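Glycoside Hydrolase (PDB 5TA0) probably hydrolyses agarose chains as a family GH86 enzyme of a gut bacterium, and binds neoagarooctaose in the cleft of its catalytic barrel. Local coordinates at residues 294-299 / 450-455; 338-343 / 407-412; 342-347 / 476-481; 446-451 / 506-511. One frame throughout, in Å; residues are numbered along the deposited sequence.

Interaction 1 (294-299 / 450-455); sequences YRKGSN and NNLDFK. With EDO (1,2-ethanediol), chain U.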
# COMPACT_ATOMS: atom_id res chain seq x y z
N TYR A 294 -7.66 12.19 5.77
CA TYR A 294 -6.44 11.41 5.56
C TYR A 294 -6.52 10.00 6.11
O TYR A 294 -7.16 9.75 7.14
CB TYR A 294 -5.25 12.13 6.19
CG TYR A 294 -4.91 13.38 5.40
CD1 TYR A 294 -4.44 13.29 4.10
CD2 TYR A 294 -5.11 14.65 5.92
CE1 TYR A 294 -4.17 14.41 3.35
CE2 TYR A 294 -4.83 15.77 5.17
CZ TYR A 294 -4.36 15.66 3.90
OH TYR A 294 -4.07 16.76 3.14
N ARG A 295 -5.88 9.09 5.38
CA ARG A 295 -5.54 7.77 5.87
C ARG A 295 -4.11 7.77 6.45
O ARG A 295 -3.84 7.08 7.45
CB ARG A 295 -5.64 6.75 4.76
CG ARG A 295 -7.04 6.62 4.17
CD ARG A 295 -7.12 5.49 3.17
NE ARG A 295 -8.44 5.43 2.56
CZ ARG A 295 -9.46 4.70 2.98
NH1 ARG A 295 -9.37 3.88 4.02
NH2 ARG A 295 -10.61 4.79 2.32
N LYS A 296 -3.18 8.47 5.78
CA LYS A 296 -1.82 8.53 6.27
C LYS A 296 -1.83 8.95 7.74
O LYS A 296 -2.66 9.77 8.17
CB LYS A 296 -0.93 9.43 5.43
CG LYS A 296 -1.28 10.92 5.37
CD LYS A 296 -0.30 11.61 4.43
CE LYS A 296 -0.63 13.06 4.13
NZ LYS A 296 -0.05 14.00 5.12
N GLY A 297 -0.95 8.33 8.52
CA GLY A 297 -1.00 8.45 9.96
C GLY A 297 -1.80 7.36 10.62
O GLY A 297 -1.82 6.22 10.14
N SER A 298 -2.45 7.67 11.74
CA SER A 298 -3.03 6.64 12.58
C SER A 298 -4.21 5.89 11.97
O SER A 298 -4.51 4.76 12.39
CB SER A 298 -3.45 7.19 13.96
OG SER A 298 -4.67 7.95 13.90
N ASN A 299 -4.93 6.54 11.05
CA ASN A 299 -6.11 5.89 10.44
C ASN A 299 -5.75 4.59 9.68
O ASN A 299 -6.30 3.54 9.97
CB ASN A 299 -6.84 6.91 9.55
CG ASN A 299 -8.05 6.34 8.83
OD1 ASN A 299 -8.01 6.11 7.62
ND2 ASN A 299 -9.11 6.04 9.57
N ASN A 450 10.06 11.52 7.27
CA ASN A 450 8.80 12.01 6.68
C ASN A 450 7.97 12.72 7.74
O ASN A 450 7.85 12.28 8.86
CB ASN A 450 8.04 10.81 6.10
CG ASN A 450 6.67 11.19 5.55
OD1 ASN A 450 5.65 11.00 6.20
ND2 ASN A 450 6.67 11.75 4.36
N ASN A 451 7.34 13.81 7.30
CA ASN A 451 6.54 14.66 8.17
C ASN A 451 5.05 14.45 7.90
O ASN A 451 4.61 14.70 6.79
CB ASN A 451 6.95 16.11 7.90
CG ASN A 451 6.35 17.10 8.89
OD1 ASN A 451 5.74 16.72 9.90
ND2 ASN A 451 6.52 18.40 8.56
N LEU A 452 4.31 14.03 8.91
CA LEU A 452 2.85 13.96 8.91
C LEU A 452 2.19 15.25 9.41
O LEU A 452 0.98 15.42 9.27
CB LEU A 452 2.36 12.80 9.76
CG LEU A 452 2.69 11.40 9.22
CD1 LEU A 452 2.46 10.38 10.32
CD2 LEU A 452 1.85 11.05 7.97
N ASP A 453 2.97 16.17 9.99
CA ASP A 453 2.42 17.44 10.48
C ASP A 453 2.24 18.42 9.31
O ASP A 453 2.82 18.28 8.23
CB ASP A 453 3.34 18.03 11.57
CG ASP A 453 2.61 18.94 12.56
OD1 ASP A 453 1.40 19.25 12.38
OD2 ASP A 453 3.30 19.34 13.51
N PHE A 454 1.40 19.43 9.56
CA PHE A 454 1.00 20.45 8.59
C PHE A 454 1.74 21.78 8.81
O PHE A 454 1.23 22.86 8.45
CB PHE A 454 -0.52 20.61 8.64
CG PHE A 454 -1.22 19.33 8.38
CD1 PHE A 454 -1.37 18.87 7.08
CD2 PHE A 454 -1.60 18.54 9.42
CE1 PHE A 454 -1.98 17.65 6.84
CE2 PHE A 454 -2.18 17.32 9.19
CZ PHE A 454 -2.38 16.88 7.90
N LYS A 455 2.95 21.68 9.33
CA LYS A 455 3.87 22.79 9.46
C LYS A 455 5.27 22.22 9.40
O LYS A 455 5.44 21.00 9.57
CB LYS A 455 3.67 23.53 10.79
CG LYS A 455 3.80 22.68 12.02
CD LYS A 455 3.59 23.52 13.29
CE LYS A 455 3.76 22.69 14.55
NZ LYS A 455 2.61 21.80 14.86
C1 EDO U . -9.73 8.98 5.50
O1 EDO U . -9.93 7.81 6.26
C2 EDO U . -10.66 8.98 4.31
O2 EDO U . -9.83 9.22 3.20
O HOH W 1 2.73 13.74 4.95
O HOH W 2 -0.73 13.80 7.76
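Leu452 and Phe454 carry the apolar part of this contact, a junction of two loops with no direct hydrogen bond between them. Leu452 lays CD2 along the aliphatic stem of Lys296, 4.1 Å from its CG, and the two side chains run past each other in opposite directions. The same methyl reaches the backbone of Gly297, 3.9 Å from its N. Beside them the rings of Tyr294 and Phe454 meet obliquely, their planes at 32°, with CE2 of Tyr294 3.8 Å from CE1 of Phe454.

The polar link is carried by water. The Lys296 chain is extended until chi4 (88°) bends NZ toward two waters, one of which donates a hydrogen bond to Asn451 O and the other to Leu452 O. The ammonium group also forms a salt bridge with Glu506, so its charge has a partner beyond the two loops. Asn451 shapes the opposing loop through an Asx turn, its OD1 accepting from Asp453 N at 2.8 Å.

Gly297 is the N-cap of helix 298-315 of the barrel, while 450-455 leaves strand 444-451 of the beta-sandwich domain. Helix 340-358 lies alongside, its Ser352 touching both Lys296 and Leu452.

Interaction 2 (338-343 / 407-412); sequences WSPYRD and YSELIK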
# COMPACT_ATOMS: atom_id res chain seq x y z
N TRP A 338 -3.76 19.17 -15.94
CA TRP A 338 -2.58 18.84 -15.14
C TRP A 338 -2.00 20.07 -14.44
O TRP A 338 -2.02 21.18 -15.00
CB TRP A 338 -1.53 18.14 -16.01
CG TRP A 338 -0.22 17.96 -15.32
CD1 TRP A 338 0.13 16.96 -14.45
CD2 TRP A 338 0.91 18.83 -15.42
NE1 TRP A 338 1.40 17.17 -14.00
CE2 TRP A 338 1.91 18.31 -14.57
CE3 TRP A 338 1.16 20.03 -16.12
CZ2 TRP A 338 3.15 18.93 -14.42
CZ3 TRP A 338 2.39 20.63 -15.98
CH2 TRP A 338 3.38 20.08 -15.15
N SER A 339 -1.49 19.88 -13.24
CA SER A 339 -0.63 20.88 -12.62
C SER A 339 0.46 20.25 -11.77
O SER A 339 0.27 19.15 -11.23
CB SER A 339 -1.41 21.85 -11.74
OG SER A 339 -2.00 21.19 -10.64
N PRO A 340 1.57 20.96 -11.57
CA PRO A 340 2.55 20.49 -10.62
C PRO A 340 1.96 20.32 -9.22
O PRO A 340 2.33 19.37 -8.51
CB PRO A 340 3.61 21.59 -10.65
CG PRO A 340 3.53 22.13 -12.06
CD PRO A 340 2.08 22.09 -12.38
N TYR A 341 1.07 21.21 -8.81
CA TYR A 341 0.46 21.12 -7.49
C TYR A 341 -0.34 19.82 -7.32
O TYR A 341 -0.27 19.15 -6.25
CB TYR A 341 -0.43 22.33 -7.20
CG TYR A 341 -1.05 22.29 -5.84
CD1 TYR A 341 -0.27 22.41 -4.69
CD2 TYR A 341 -2.41 22.11 -5.69
CE1 TYR A 341 -0.84 22.36 -3.43
CE2 TYR A 341 -3.00 22.06 -4.43
CZ TYR A 341 -2.21 22.19 -3.30
OH TYR A 341 -2.83 22.14 -2.07
N ARG A 342 -1.13 19.45 -8.33
CA ARG A 342 -1.89 18.21 -8.20
C ARG A 342 -0.95 17.02 -8.03
O ARG A 342 -1.22 16.13 -7.22
CB ARG A 342 -2.80 18.04 -9.40
CG ARG A 342 -3.82 16.93 -9.19
CD ARG A 342 -4.82 16.83 -10.31
NE ARG A 342 -4.22 16.37 -11.55
CZ ARG A 342 -4.79 16.48 -12.74
NH1 ARG A 342 -4.16 16.05 -13.82
NH2 ARG A 342 -5.99 17.04 -12.88
N ASP A 343 0.17 17.02 -8.75
CA ASP A 343 1.20 15.98 -8.56
C ASP A 343 1.76 16.00 -7.13
O ASP A 343 1.96 14.93 -6.54
CB ASP A 343 2.32 16.10 -9.56
CG ASP A 343 1.98 15.62 -10.96
OD1 ASP A 343 0.93 14.99 -11.16
OD2 ASP A 343 2.80 15.91 -11.87
N TYR A 407 8.57 14.15 -18.38
CA TYR A 407 8.15 13.70 -17.05
C TYR A 407 7.21 14.70 -16.40
O TYR A 407 7.41 15.92 -16.50
CB TYR A 407 9.33 13.49 -16.12
CG TYR A 407 10.17 12.26 -16.43
CD1 TYR A 407 9.59 11.00 -16.50
CD2 TYR A 407 11.54 12.36 -16.59
CE1 TYR A 407 10.35 9.87 -16.76
CE2 TYR A 407 12.32 11.24 -16.86
CZ TYR A 407 11.72 9.99 -16.94
OH TYR A 407 12.47 8.85 -17.20
N SER A 408 6.16 14.19 -15.76
CA SER A 408 5.38 14.95 -14.81
C SER A 408 6.21 15.16 -13.54
O SER A 408 7.35 14.68 -13.45
CB SER A 408 4.09 14.23 -14.47
OG SER A 408 4.37 13.12 -13.60
N GLU A 409 5.64 15.79 -12.52
CA GLU A 409 6.37 15.94 -11.27
C GLU A 409 6.43 14.63 -10.48
O GLU A 409 7.21 14.55 -9.54
CB GLU A 409 5.79 17.06 -10.41
CG GLU A 409 5.81 18.42 -11.10
CD GLU A 409 7.20 18.80 -11.56
OE1 GLU A 409 8.12 18.79 -10.72
OE2 GLU A 409 7.42 19.00 -12.78
N LEU A 410 5.68 13.61 -10.89
CA LEU A 410 5.75 12.33 -10.16
C LEU A 410 7.12 11.67 -10.29
O LEU A 410 7.49 10.84 -9.43
CB LEU A 410 4.63 11.40 -10.61
CG LEU A 410 3.20 11.93 -10.45
CD1 LEU A 410 2.16 10.90 -10.87
CD2 LEU A 410 2.90 12.42 -9.05
N ILE A 411 7.93 12.06 -11.28
CA ILE A 411 9.30 11.54 -11.36
C ILE A 411 10.11 11.88 -10.12
O ILE A 411 11.07 11.17 -9.78
CB ILE A 411 10.02 12.01 -12.66
CG1 ILE A 411 11.27 11.18 -12.94
CG2 ILE A 411 10.41 13.49 -12.61
CD1 ILE A 411 11.06 9.69 -13.12
N LYS A 412 9.75 12.96 -9.44
CA LYS A 412 10.49 13.38 -8.24
C LYS A 412 10.46 12.32 -7.14
O LYS A 412 11.39 12.25 -6.35
CB LYS A 412 10.00 14.73 -7.71
CG LYS A 412 10.45 15.89 -8.57
CD LYS A 412 9.86 17.21 -8.11
CE LYS A 412 10.63 18.41 -8.62
NZ LYS A 412 10.70 18.52 -10.08
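Asp343 meets the 407-412 segment with every atom of its side chain. CB lies 3.7 Å from CB of Glu409 and also touches CD2 of Leu410, whose side chain crosses that of the aspartate at about a right angle. CG and OD1 rest against the isobutyl group, OD1 being 3.9 Å from CG of Leu410. With CG placed beside the backbone N (chi1 -76°), the tip is left facing the start of the opposing turn, and there OD2 takes two hydrogen bonds. Trp338 NE1 gives the straighter one, 2.8 Å from OD2 with an N-H...O angle of 165°, the oxygen lying in the indole plane. Glu409 N donates the other at 2.9 Å, on the anti side of the carboxylate; the two donors come from opposite faces of its plane.

The aspartate thus joins two helix starts. Ser339 is the N-cap of helix 340-358, its OG accepting from Arg342 N, and Ser408 opens a type I turn leading into helix 411-416, its OG accepting from Leu410 N at 3.0 Å and bonding in turn to the carbonyl O of Arg390. Were Asp343 an alanine, the indole N-H and the amide of Glu409 would probably lose their shared acceptor, and the tryptophan would probably be freer to turn.

Around this grip, CG of Glu409 packs 3.9 Å from CB of Pro340 and approaches the indole edge. Its carboxylate turns back to Lys412, OE1 and NZ forming a salt bridge, while Pro488 of strand 487-495 touches both Pro340 and Glu409.

Interaction 3 (342-347 / 476-481); sequences RDWLRL and RHLYLK
Trp344 is the bump that helix 342-347 pushes against strand 476-481, and its indole accounts for most of the contact. Its chi1 of 164° swings CG away from the backbone N and carries the ring into the shallow saddle between the side chains of Leu478 and Leu480, over the backbone of Tyr479. CB of Leu480 sits over the five-membered ring in a CH-pi contact, 3.8 Å from the centroid and 18° off the normal. On that same face its two methyls spread across the pyrrole side, CD2 lying 3.7 Å from NE1 of Trp344. The six-membered ring covers the peptide, with CH2 of Trp344 3.7 Å from CA of Tyr479.

Leu478 bounds the far rim: its carbonyl O approaches the indole edge near the ring plane, 4.0 Å from CZ3 of Trp344. One helical turn on, Leu347 meets it more loosely, CB to CD2 of Leu478 at 4.4 Å. Pro488 of the adjoining strand 487-495 also touches the tryptophan, and Phe413 of helix 411-416 touches Leu347.

Helix and strand run at 138° to each other, their axes 9.5 Å apart. With no hydrogen bond between them, this union of barrel helix and sandwich sheet rests on dispersion and shape, with the CH-pi contact on the indole face adding a weak preference of direction.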
# COMPACT_ATOMS: atom_id res chain seq x y z
N ARG A 342 -1.13 19.45 -8.33
CA ARG A 342 -1.89 18.21 -8.20
C ARG A 342 -0.95 17.02 -8.03
O ARG A 342 -1.22 16.13 -7.22
CB ARG A 342 -2.80 18.04 -9.40
CG ARG A 342 -3.82 16.93 -9.19
CD ARG A 342 -4.82 16.83 -10.31
NE ARG A 342 -4.22 16.37 -11.55
CZ ARG A 342 -4.79 16.48 -12.74
NH1 ARG A 342 -4.16 16.05 -13.82
NH2 ARG A 342 -5.99 17.04 -12.88
N ASP A 343 0.17 17.02 -8.75
CA ASP A 343 1.20 15.98 -8.56
C ASP A 343 1.76 16.00 -7.13
O ASP A 343 1.96 14.93 -6.54
CB ASP A 343 2.32 16.10 -9.56
CG ASP A 343 1.98 15.62 -10.96
OD1 ASP A 343 0.93 14.99 -11.16
OD2 ASP A 343 2.80 15.91 -11.87
N TRP A 344 2.01 17.17 -6.55
CA TRP A 344 2.46 17.28 -5.15
C TRP A 344 1.47 16.61 -4.20
O TRP A 344 1.85 15.86 -3.28
CB TRP A 344 2.68 18.74 -4.73
CG TRP A 344 2.75 18.93 -3.26
CD1 TRP A 344 1.80 19.50 -2.45
CD2 TRP A 344 3.79 18.47 -2.38
NE1 TRP A 344 2.20 19.46 -1.14
CE2 TRP A 344 3.41 18.83 -1.07
CE3 TRP A 344 5.00 17.80 -2.58
CZ2 TRP A 344 4.21 18.55 0.05
CZ3 TRP A 344 5.79 17.50 -1.45
CH2 TRP A 344 5.39 17.88 -0.17
N LEU A 345 0.17 16.81 -4.43
CA LEU A 345 -0.84 16.17 -3.59
C LEU A 345 -0.68 14.66 -3.59
O LEU A 345 -0.78 14.04 -2.54
CB LEU A 345 -2.26 16.56 -4.01
CG LEU A 345 -2.61 18.05 -3.84
CD1 LEU A 345 -4.03 18.24 -4.32
CD2 LEU A 345 -2.46 18.54 -2.41
N ARG A 346 -0.36 14.11 -4.75
CA ARG A 346 -0.10 12.66 -4.84
C ARG A 346 1.23 12.29 -4.18
O ARG A 346 1.30 11.29 -3.44
CB ARG A 346 -0.11 12.23 -6.31
CG ARG A 346 -1.40 12.54 -7.04
CD ARG A 346 -1.37 11.91 -8.42
NE ARG A 346 -1.61 10.48 -8.31
CZ ARG A 346 -2.82 9.94 -8.11
NH1 ARG A 346 -2.96 8.63 -7.95
NH2 ARG A 346 -3.91 10.70 -8.10
N LEU A 347 2.26 13.06 -4.45
CA LEU A 347 3.60 12.79 -3.91
C LEU A 347 3.59 12.66 -2.40
O LEU A 347 4.20 11.73 -1.81
CB LEU A 347 4.62 13.86 -4.35
CG LEU A 347 5.06 13.78 -5.80
CD1 LEU A 347 5.73 15.08 -6.21
CD2 LEU A 347 5.98 12.59 -6.04
N ARG A 476 18.54 15.16 0.21
CA ARG A 476 17.45 15.27 -0.77
C ARG A 476 16.17 15.63 -0.01
O ARG A 476 15.83 14.96 0.95
CB ARG A 476 17.26 13.94 -1.48
CG ARG A 476 18.51 13.32 -2.08
CD ARG A 476 18.20 11.94 -2.60
NE ARG A 476 19.38 11.27 -3.11
CZ ARG A 476 19.37 10.01 -3.52
NH1 ARG A 476 18.26 9.29 -3.45
NH2 ARG A 476 20.48 9.45 -3.98
N HIS A 477 15.51 16.72 -0.40
CA HIS A 477 14.37 17.25 0.34
C HIS A 477 13.26 17.57 -0.67
O HIS A 477 13.45 18.41 -1.57
CB HIS A 477 14.80 18.51 1.09
CG HIS A 477 13.79 19.08 2.03
ND1 HIS A 477 13.85 20.40 2.45
CD2 HIS A 477 12.71 18.55 2.65
CE1 HIS A 477 12.87 20.64 3.30
NE2 HIS A 477 12.16 19.53 3.44
N LEU A 478 12.13 16.88 -0.52
CA LEU A 478 10.97 17.02 -1.40
C LEU A 478 9.86 17.74 -0.65
O LEU A 478 9.34 17.23 0.34
CB LEU A 478 10.49 15.66 -1.89
CG LEU A 478 9.32 15.72 -2.87
CD1 LEU A 478 9.68 16.40 -4.17
CD2 LEU A 478 8.84 14.30 -3.14
N TYR A 479 9.51 18.95 -1.12
CA TYR A 479 8.54 19.80 -0.43
C TYR A 479 7.80 20.69 -1.43
O TYR A 479 8.17 20.77 -2.60
CB TYR A 479 9.27 20.67 0.63
CG TYR A 479 10.30 21.63 0.08
CD1 TYR A 479 11.61 21.22 -0.16
CD2 TYR A 479 9.95 22.95 -0.24
CE1 TYR A 479 12.57 22.10 -0.69
CE2 TYR A 479 10.88 23.83 -0.76
CZ TYR A 479 12.19 23.40 -0.98
OH TYR A 479 13.13 24.27 -1.51
N LEU A 480 6.81 21.41 -0.90
CA LEU A 480 6.01 22.34 -1.68
C LEU A 480 6.52 23.78 -1.54
O LEU A 480 6.65 24.28 -0.42
CB LEU A 480 4.55 22.27 -1.25
CG LEU A 480 3.55 23.24 -1.91
CD1 LEU A 480 3.38 22.93 -3.39
CD2 LEU A 480 2.23 23.16 -1.17
N LYS A 481 6.73 24.43 -2.68
CA LYS A 481 7.09 25.86 -2.72
C LYS A 481 5.86 26.65 -3.18
O LYS A 481 5.29 26.34 -4.22
CB LYS A 481 8.23 26.09 -3.70
CG LYS A 481 8.65 27.57 -3.83
CD LYS A 481 9.83 27.71 -4.76
CE LYS A 481 10.43 29.11 -4.64
NZ LYS A 481 11.58 29.22 -5.56

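Interaction 4 (446-451 / 506-511); sequences YFIINN and EATCVI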
# COMPACT_ATOMS: atom_id res chain seq x y z
N TYR A 446 21.24 5.37 4.02
CA TYR A 446 20.09 6.17 3.59
C TYR A 446 19.20 6.34 4.79
O TYR A 446 18.71 5.36 5.35
CB TYR A 446 19.33 5.49 2.43
CG TYR A 446 20.24 5.22 1.28
CD1 TYR A 446 20.56 6.25 0.39
CD2 TYR A 446 20.85 3.98 1.12
CE1 TYR A 446 21.44 6.03 -0.64
CE2 TYR A 446 21.74 3.75 0.07
CZ TYR A 446 22.02 4.79 -0.80
OH TYR A 446 22.92 4.61 -1.82
N PHE A 447 19.02 7.59 5.22
CA PHE A 447 18.24 7.96 6.38
C PHE A 447 17.02 8.73 5.87
O PHE A 447 17.16 9.83 5.29
CB PHE A 447 19.12 8.82 7.29
CG PHE A 447 18.54 9.15 8.65
CD1 PHE A 447 17.50 8.47 9.25
CD2 PHE A 447 19.16 10.18 9.38
CE1 PHE A 447 17.05 8.81 10.52
CE2 PHE A 447 18.74 10.49 10.65
CZ PHE A 447 17.71 9.82 11.21
N ILE A 448 15.83 8.13 6.01
CA ILE A 448 14.61 8.71 5.43
C ILE A 448 13.73 9.22 6.53
O ILE A 448 13.48 8.53 7.51
CB ILE A 448 13.81 7.68 4.59
CG1 ILE A 448 14.70 6.96 3.57
CG2 ILE A 448 12.64 8.34 3.89
CD1 ILE A 448 15.08 5.55 3.95
N ILE A 449 13.26 10.47 6.39
CA ILE A 449 12.43 11.11 7.41
C ILE A 449 11.25 11.75 6.72
O ILE A 449 11.43 12.43 5.72
CB ILE A 449 13.22 12.15 8.25
CG1 ILE A 449 14.59 11.58 8.68
CG2 ILE A 449 12.39 12.62 9.43
CD1 ILE A 449 15.49 12.57 9.39
N ASN A 450 10.06 11.52 7.27
CA ASN A 450 8.80 12.01 6.68
C ASN A 450 7.97 12.72 7.74
O ASN A 450 7.85 12.28 8.86
CB ASN A 450 8.04 10.81 6.10
CG ASN A 450 6.67 11.19 5.55
OD1 ASN A 450 5.65 11.00 6.20
ND2 ASN A 450 6.67 11.75 4.36
N ASN A 451 7.34 13.81 7.30
CA ASN A 451 6.54 14.66 8.17
C ASN A 451 5.05 14.45 7.90
O ASN A 451 4.61 14.70 6.79
CB ASN A 451 6.95 16.11 7.90
CG ASN A 451 6.35 17.10 8.89
OD1 ASN A 451 5.74 16.72 9.90
ND2 ASN A 451 6.52 18.40 8.56
N GLU A 506 4.58 18.42 5.57
CA GLU A 506 4.27 17.16 4.84
C GLU A 506 5.40 16.69 3.91
O GLU A 506 5.16 16.00 2.92
CB GLU A 506 2.93 17.27 4.09
CG GLU A 506 1.73 17.40 4.99
CD GLU A 506 0.45 17.55 4.20
OE1 GLU A 506 0.22 18.66 3.64
OE2 GLU A 506 -0.30 16.56 4.07
N ALA A 507 6.65 17.05 4.22
CA ALA A 507 7.76 16.82 3.34
C ALA A 507 8.49 15.51 3.69
O ALA A 507 8.25 14.90 4.74
CB ALA A 507 8.73 18.01 3.39
N THR A 508 9.38 15.12 2.79
CA THR A 508 10.26 13.97 3.02
C THR A 508 11.68 14.39 2.73
O THR A 508 11.93 15.14 1.76
CB THR A 508 9.87 12.80 2.10
OG1 THR A 508 8.48 12.52 2.24
CG2 THR A 508 10.64 11.53 2.42
N CYS A 509 12.64 13.90 3.53
CA CYS A 509 14.02 13.96 3.14
C CYS A 509 14.64 12.57 3.12
O CYS A 509 14.25 11.69 3.90
CB CYS A 509 14.86 14.89 4.03
SG CYS A 509 14.90 14.47 5.79
N VAL A 510 15.58 12.39 2.20
CA VAL A 510 16.44 11.20 2.15
C VAL A 510 17.87 11.74 2.28
O VAL A 510 18.33 12.49 1.40
CB VAL A 510 16.27 10.37 0.86
CG1 VAL A 510 17.33 9.27 0.76
CG2 VAL A 510 14.87 9.78 0.79
N ILE A 511 18.52 11.37 3.39
CA ILE A 511 19.89 11.83 3.69
C ILE A 511 20.80 10.66 3.40
O ILE A 511 20.62 9.57 3.93
CB ILE A 511 19.99 12.28 5.14
CG1 ILE A 511 18.98 13.40 5.45
CG2 ILE A 511 21.42 12.76 5.45
CD1 ILE A 511 18.62 13.55 6.90
O HOH W 3 4.91 13.25 2.58
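Asn450 and Thr508 turn their polar ends together through their first torsions: CG of Asn450 is anti to its backbone N (chi1 176°), while OG1 of Thr508 stands beside its own backbone N (chi1 -53°). ND2 consequently donates to OG1 of Thr508 at 2.9 Å, the hydroxyl oxygen lying in the amide plane. The same ND2 gives a hydrogen bond to a water that donates to Glu506 O, and OD1 pairs with Ser352 of helix 340-358. Take away the amide, as an alanine here would, and Thr508 OG1, Ser352 and the bridging water are likely to lose their common partner.

The backbones form antiparallel neighbours at 168° in the sandwich sheet. Phe447 with Ile511 and Ile449 with Cys509 are hydrogen-bonded pairs, joined by two bonds each; Ile448 with Val510 and Asn450 with Thr508 are non-hydrogen-bonded pairs. Beyond the last of these, Asn451 N reaches Ala507 O at 2.9 Å.

Ile448, Val510, Asn450 and Thr508 share the face turned to helix 340-358, and CG1 of Ile448 lies 4.0 Å from CG2 of Val510. On the other face CB of Ile449 packs 3.8 Å from SG of Cys509, and its CD1 meets CD1 of Ile511 and sits over one face of the Phe447 ring, toward its rim. One surface is therefore mixed, its buried amide satisfied by hydroxyls and water, whereas the other is held by apolar packing alone among these residues.

Helix 340-358 ties the set together. Interactions 2 and 3 both use its first turns, with centres about 8 Å apart, and share Arg342 and Asp343. Interactions 3 and 4 have centres about 12 Å apart and meet on one sheet, where strands 472-481 and 508-514 are direct neighbours, and interactions 1 and 4 share Asn450 and Asn451 on strand 444-451, with Lys296 of the former salt-bridged to Glu506 of the latter. Interactions 1 and 2 are farthest apart, their centres about 21 Å from each other. Along the chain, interaction 2 closes before interaction 4 opens, whereas the segments of 1 and 3 alternate. Three contacts thus involve the sandwich sheet, and together interactions 1 and 3 fix it against the catalytic barrel.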